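Local coordinates for putative acyl-CoA dehydrogenase (Burkholderia xenovorans, PDB 5JSC), which is a putative member of the acyl-CoA dehydrogenase family of flavoproteins and carries bound flavin-adenine dinucleotide, at residues 84-88 and 89-93; 205-208 and 209-213. All blocks are in the same frame, centred on the assembly; numbering follows the deposited sequence.

Contact 1 (84-88 and 89-93); sequences DTIDT and RAVCL. With SO4 (sulfate ion), chain R; SO4 (sulfate ion), chain Q.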
loop_
_atom_site.group_PDB
_atom_site.type_symbol
_atom_site.label_atom_id
_atom_site.label_comp_id
_atom_site.label_asym_id
_atom_site.label_seq_id
_atom_site.Cartn_x
_atom_site.Cartn_y
_atom_site.Cartn_z
ATOM N N ASP C 84 -26.545 -5.651 -33.764
ATOM C CA ASP C 84 -25.519 -6.266 -34.590
ATOM C C ASP C 84 -24.146 -6.151 -33.954
ATOM O O ASP C 84 -23.280 -6.983 -34.232
ATOM C CB ASP C 84 -25.516 -5.656 -35.996
ATOM C CG ASP C 84 -26.597 -6.249 -36.900
ATOM O OD1 ASP C 84 -27.243 -7.246 -36.515
ATOM O OD2 ASP C 84 -26.790 -5.726 -38.016
ATOM N N THR C 85 -23.944 -5.169 -33.083
ATOM C CA THR C 85 -22.783 -5.126 -32.210
ATOM C C THR C 85 -23.190 -5.596 -30.825
ATOM O O THR C 85 -24.370 -5.608 -30.467
ATOM C CB THR C 85 -22.198 -3.710 -32.108
ATOM O OG1 THR C 85 -23.132 -2.858 -31.432
ATOM C CG2 THR C 85 -21.904 -3.137 -33.484
ATOM N N ILE C 86 -22.195 -5.989 -30.042
ATOM C CA ILE C 86 -22.413 -6.280 -28.630
ATOM C C ILE C 86 -22.262 -4.971 -27.870
ATOM O O ILE C 86 -21.214 -4.320 -27.942
ATOM C CB ILE C 86 -21.436 -7.354 -28.122
ATOM C CG1 ILE C 86 -21.787 -8.709 -28.762
ATOM C CG2 ILE C 86 -21.458 -7.421 -26.588
ATOM C CD1 ILE C 86 -20.732 -9.767 -28.608
ATOM N N ASP C 87 -23.325 -4.573 -27.168
ATOM C CA ASP C 87 -23.362 -3.356 -26.358
ATOM C C ASP C 87 -22.582 -3.632 -25.076
ATOM O O ASP C 87 -23.099 -4.264 -24.151
ATOM C CB ASP C 87 -24.819 -2.974 -26.088
ATOM C CG ASP C 87 -24.985 -1.665 -25.327
ATOM O OD1 ASP C 87 -24.048 -1.206 -24.647
ATOM O OD2 ASP C 87 -26.099 -1.092 -25.399
ATOM N N THR C 88 -21.322 -3.165 -25.035
ATOM C CA THR C 88 -20.449 -3.446 -23.897
ATOM C C THR C 88 -20.993 -2.823 -22.624
ATOM O O THR C 88 -20.921 -3.427 -21.549
ATOM C CB THR C 88 -19.033 -2.912 -24.157
ATOM O OG1 THR C 88 -18.682 -3.113 -25.530
ATOM C CG2 THR C 88 -18.029 -3.640 -23.280
ATOM N N ARG C 89 -21.532 -1.609 -22.721
ATOM C CA ARG C 89 -22.105 -0.975 -21.538
ATOM C C ARG C 89 -23.260 -1.799 -20.982
ATOM O O ARG C 89 -23.399 -1.951 -19.759
ATOM C CB ARG C 89 -22.562 0.443 -21.877
ATOM C CG ARG C 89 -21.387 1.399 -22.112
ATOM C CD ARG C 89 -21.814 2.709 -22.756
ATOM N NE ARG C 89 -22.138 2.513 -24.163
ATOM C CZ ARG C 89 -22.591 3.468 -24.964
ATOM N NH1 ARG C 89 -22.789 4.691 -24.487
ATOM N NH2 ARG C 89 -22.850 3.201 -26.241
ATOM N N ALA C 90 -24.098 -2.343 -21.864
ATOM C CA ALA C 90 -25.202 -3.180 -21.409
ATOM C C ALA C 90 -24.698 -4.453 -20.740
ATOM O O ALA C 90 -25.155 -4.807 -19.645
ATOM C CB ALA C 90 -26.128 -3.508 -22.578
ATOM N N VAL C 91 -23.755 -5.163 -21.379
ATOM C CA VAL C 91 -23.232 -6.389 -20.774
ATOM C C VAL C 91 -22.623 -6.093 -19.406
ATOM O O VAL C 91 -22.818 -6.849 -18.441
ATOM C CB VAL C 91 -22.211 -7.067 -21.705
ATOM C CG1 VAL C 91 -21.535 -8.234 -20.975
ATOM C CG2 VAL C 91 -22.899 -7.568 -22.972
ATOM N N CYS C 92 -21.909 -4.972 -19.294
ATOM C CA CYS C 92 -21.304 -4.603 -18.019
ATOM C C CYS C 92 -22.362 -4.296 -16.960
ATOM O O CYS C 92 -22.240 -4.740 -15.811
ATOM C CB CYS C 92 -20.364 -3.415 -18.217
ATOM S SG CYS C 92 -18.816 -3.889 -19.020
ATOM N N LEU C 93 -23.402 -3.537 -17.316
ATOM C CA LEU C 93 -24.455 -3.263 -16.341
ATOM C C LEU C 93 -25.149 -4.547 -15.900
ATOM O O LEU C 93 -25.546 -4.679 -14.732
ATOM C CB LEU C 93 -25.472 -2.275 -16.925
ATOM C CG LEU C 93 -25.003 -0.819 -17.017
ATOM C CD1 LEU C 93 -25.969 0.000 -17.888
ATOM C CD2 LEU C 93 -24.892 -0.212 -15.635
HETATM S S SO4 R . -18.787 -5.721 -31.773
HETATM O O1 SO4 R . -18.599 -4.278 -31.818
HETATM O O2 SO4 R . -19.368 -6.149 -33.048
HETATM O O3 SO4 R . -17.487 -6.361 -31.587
HETATM O O4 SO4 R . -19.685 -6.062 -30.681
HETATM S S SO4 Q . -23.353 6.366 -27.803
HETATM O O1 SO4 Q . -24.001 7.434 -28.558
HETATM O O2 SO4 Q . -24.013 5.095 -28.096
HETATM O O3 SO4 Q . -21.950 6.276 -28.189
HETATM O O4 SO4 Q . -23.442 6.654 -26.373
#
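Asp-87 reaches forward over the first turn of the helix that starts beside it, and its OD1 accepts the backbone N-H of Ala-90 at 3.0 Å, N to OD1. The bond is fairly straight at the hydrogen (159°), yet the donor comes from above the carboxylate plane, 69° out of it. With CG anti to the backbone N (chi1 -176°), the carboxylate is laid against the methyl of Ala-90, whose CB lies 3.5 Å from Asp-87 CG. Behind this cap the helical backbone bonds begin at once: Val-91 N gives its hydrogen to Asp-87 O and Cys-92 N to Thr-88 O. On the other flank, Ile-86 CG2 and Val-91 CG2 touch at 3.9 Å, a small apolar patch. Asp-87 OD2 has its own partners, Arg-29 in a salt bridge and His-30 in a hydrogen bond, so both carboxylate oxygens are held. Thr-88 OG1 bonds to Asp-326 and Arg-325, and the NE of Arg-89 forms a salt bridge with Asp-326.

Packing is close around the cap and looser toward the start of the loop, where the exposed Asp-84 and Thr-85 make no contact with 89-93. There a sulfate, probably from the crystallisation liquor, accepts the backbone N-H of Ile-86, with N 2.6 Å from O4. Arg-89, by contrast, is buried, and a second sulfate sits at the edge of its guanidinium, the sulfur in the plane of the group. Arg-89 NH1 bonds to O4 of this second sulfate at 2.8 Å and Arg-89 NH2 to its O2 at 2.9 Å, a nearly straight two-pronged grip. An aspartate N-cap closing the first turn of a helix is the motif here, opening helix 88-101 in the N-terminal domain of the acyl-CoA dehydrogenase fold.

Contact 2 (205-208 and 209-213); sequences FVVD and ADTPG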
loop_
_atom_site.group_PDB
_atom_site.type_symbol
_atom_site.label_atom_id
_atom_site.label_comp_id
_atom_site.label_asym_id
_atom_site.label_seq_id
_atom_site.Cartn_x
_atom_site.Cartn_y
_atom_site.Cartn_z
ATOM N N PHE C 205 -12.297 -24.035 -32.747
ATOM C CA PHE C 205 -13.337 -24.969 -33.182
ATOM C C PHE C 205 -14.554 -24.870 -32.277
ATOM O O PHE C 205 -14.408 -24.710 -31.067
ATOM C CB PHE C 205 -12.855 -26.435 -33.147
ATOM C CG PHE C 205 -11.676 -26.717 -34.027
ATOM C CD1 PHE C 205 -10.375 -26.587 -33.538
ATOM C CD2 PHE C 205 -11.864 -27.125 -35.343
ATOM C CE1 PHE C 205 -9.294 -26.856 -34.346
ATOM C CE2 PHE C 205 -10.775 -27.396 -36.155
ATOM C CZ PHE C 205 -9.492 -27.262 -35.660
ATOM N N VAL C 206 -15.754 -25.011 -32.841
ATOM C CA VAL C 206 -16.933 -25.282 -32.021
ATOM C C VAL C 206 -17.066 -26.789 -31.878
ATOM O O VAL C 206 -17.179 -27.511 -32.878
ATOM C CB VAL C 206 -18.211 -24.682 -32.621
ATOM C CG1 VAL C 206 -19.377 -24.939 -31.663
ATOM C CG2 VAL C 206 -18.029 -23.196 -32.875
ATOM N N VAL C 207 -17.047 -27.268 -30.637
ATOM C CA VAL C 207 -17.068 -28.698 -30.350
ATOM C C VAL C 207 -18.323 -29.003 -29.540
ATOM O O VAL C 207 -18.435 -28.597 -28.376
ATOM C CB VAL C 207 -15.801 -29.153 -29.613
ATOM C CG1 VAL C 207 -15.834 -30.660 -29.407
ATOM C CG2 VAL C 207 -14.561 -28.746 -30.407
ATOM N N ASP C 208 -19.269 -29.718 -30.151
ATOM C CA ASP C 208 -20.482 -30.092 -29.436
ATOM C C ASP C 208 -20.139 -31.021 -28.281
ATOM O O ASP C 208 -19.223 -31.841 -28.377
ATOM C CB ASP C 208 -21.476 -30.767 -30.382
ATOM C CG ASP C 208 -22.024 -29.814 -31.436
ATOM O OD1 ASP C 208 -22.006 -28.591 -31.204
ATOM O OD2 ASP C 208 -22.474 -30.289 -32.498
ATOM N N ALA C 209 -20.878 -30.883 -27.178
ATOM C CA ALA C 209 -20.554 -31.648 -25.979
ATOM C C ALA C 209 -20.702 -33.148 -26.195
ATOM O O ALA C 209 -20.044 -33.937 -25.506
ATOM C CB ALA C 209 -21.433 -31.195 -24.811
ATOM N N ASP C 210 -21.547 -33.566 -27.136
ATOM C CA ASP C 210 -21.761 -34.985 -27.377
ATOM C C ASP C 210 -20.747 -35.579 -28.348
ATOM O O ASP C 210 -20.929 -36.718 -28.792
ATOM C CB ASP C 210 -23.199 -35.233 -27.867
ATOM C CG ASP C 210 -23.482 -34.632 -29.238
ATOM O OD1 ASP C 210 -22.668 -33.834 -29.747
ATOM O OD2 ASP C 210 -24.549 -34.958 -29.809
ATOM N N THR C 211 -19.680 -34.850 -28.671
ATOM C CA THR C 211 -18.634 -35.365 -29.551
ATOM C C THR C 211 -17.977 -36.591 -28.924
ATOM O O THR C 211 -17.465 -36.498 -27.798
ATOM C CB THR C 211 -17.572 -34.294 -29.812
ATOM O OG1 THR C 211 -18.174 -33.160 -30.451
ATOM C CG2 THR C 211 -16.441 -34.843 -30.697
ATOM N N PRO C 212 -17.959 -37.739 -29.597
ATOM C CA PRO C 212 -17.245 -38.893 -29.042
ATOM C C PRO C 212 -15.773 -38.558 -28.855
ATOM O O PRO C 212 -15.161 -37.891 -29.689
ATOM C CB PRO C 212 -17.455 -39.984 -30.099
ATOM C CG PRO C 212 -18.713 -39.587 -30.784
ATOM C CD PRO C 212 -18.667 -38.082 -30.842
ATOM N N GLY C 213 -15.214 -39.003 -27.732
ATOM C CA GLY C 213 -13.846 -38.686 -27.405
ATOM C C GLY C 213 -13.659 -37.433 -26.576
ATOM O O GLY C 213 -12.552 -37.205 -26.074
HETATM O O HOH W 1 -23.452 -32.926 -32.295
#
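Thr-211 folds back over the turn and meets the carbonyl oxygen of Asp-208 with both its backbone and its side chain. Its CB lies 3.3 Å from Asp-208 O and 4.0 Å from Val-207 CG1. One atom further out, Thr-211 OG1 donates to Asp-208 O over 2.7 Å, tilted 21° from the carbonyl plane, and also rests 3.6 Å from Val-207 CG1. The hydroxyl gets there because OG1 stands beside the backbone N (chi1 -61°), which lets N and OG1 of the one residue address the same acceptor. Thr-211 N donates to Asp-208 O at 3.1 Å, from well above the carbonyl plane, the bond that closes a type I beta turn from Asp-208 to Thr-211. The side chains of Val-207 and Thr-211 cross at about a right angle.

At the solvent side of the turn the two acids come near one another. Asp-210 OD1 lies 3.4 Å from Asp-208 CB, and a water donates to both Asp-208 OD2 and Asp-210 OD1, bridging carboxylates that would otherwise probably repel. The charge of Asp-208 has further partners in Arg-130, through a salt bridge, and Tyr-131, through a hydrogen bond to OD1; both residues belong to helix 125-136. The turn thus ends strand 202-208 and leads toward strand 214-219 in the middle domain, with Val-207 packed on Val-189 of strand 186-192 and on Val-238 of strand 236-239, while Thr-211 touches Ala-236 at the start of the latter strand.

Followed from the N terminus, the chain passes helix 53-66 and a loop before contact 1 starts helix 88-101, whose first turn meets helices 28-44, 250-286 and 298-325. Contact 2 comes later, where strand 202-208 gives way to the loop before strand 214-219, so it joins the ends of two strands that belong to different sheets. The two are in series: the first closes before the second opens, and they neither nest nor cross. Their centres are 29 Å apart and their nearest atoms about 14 Å, without touching. One starts a helix of the N-terminal domain; the other turns the chain within the beta-rich middle domain and reaches helix 125-136 through Asp-208.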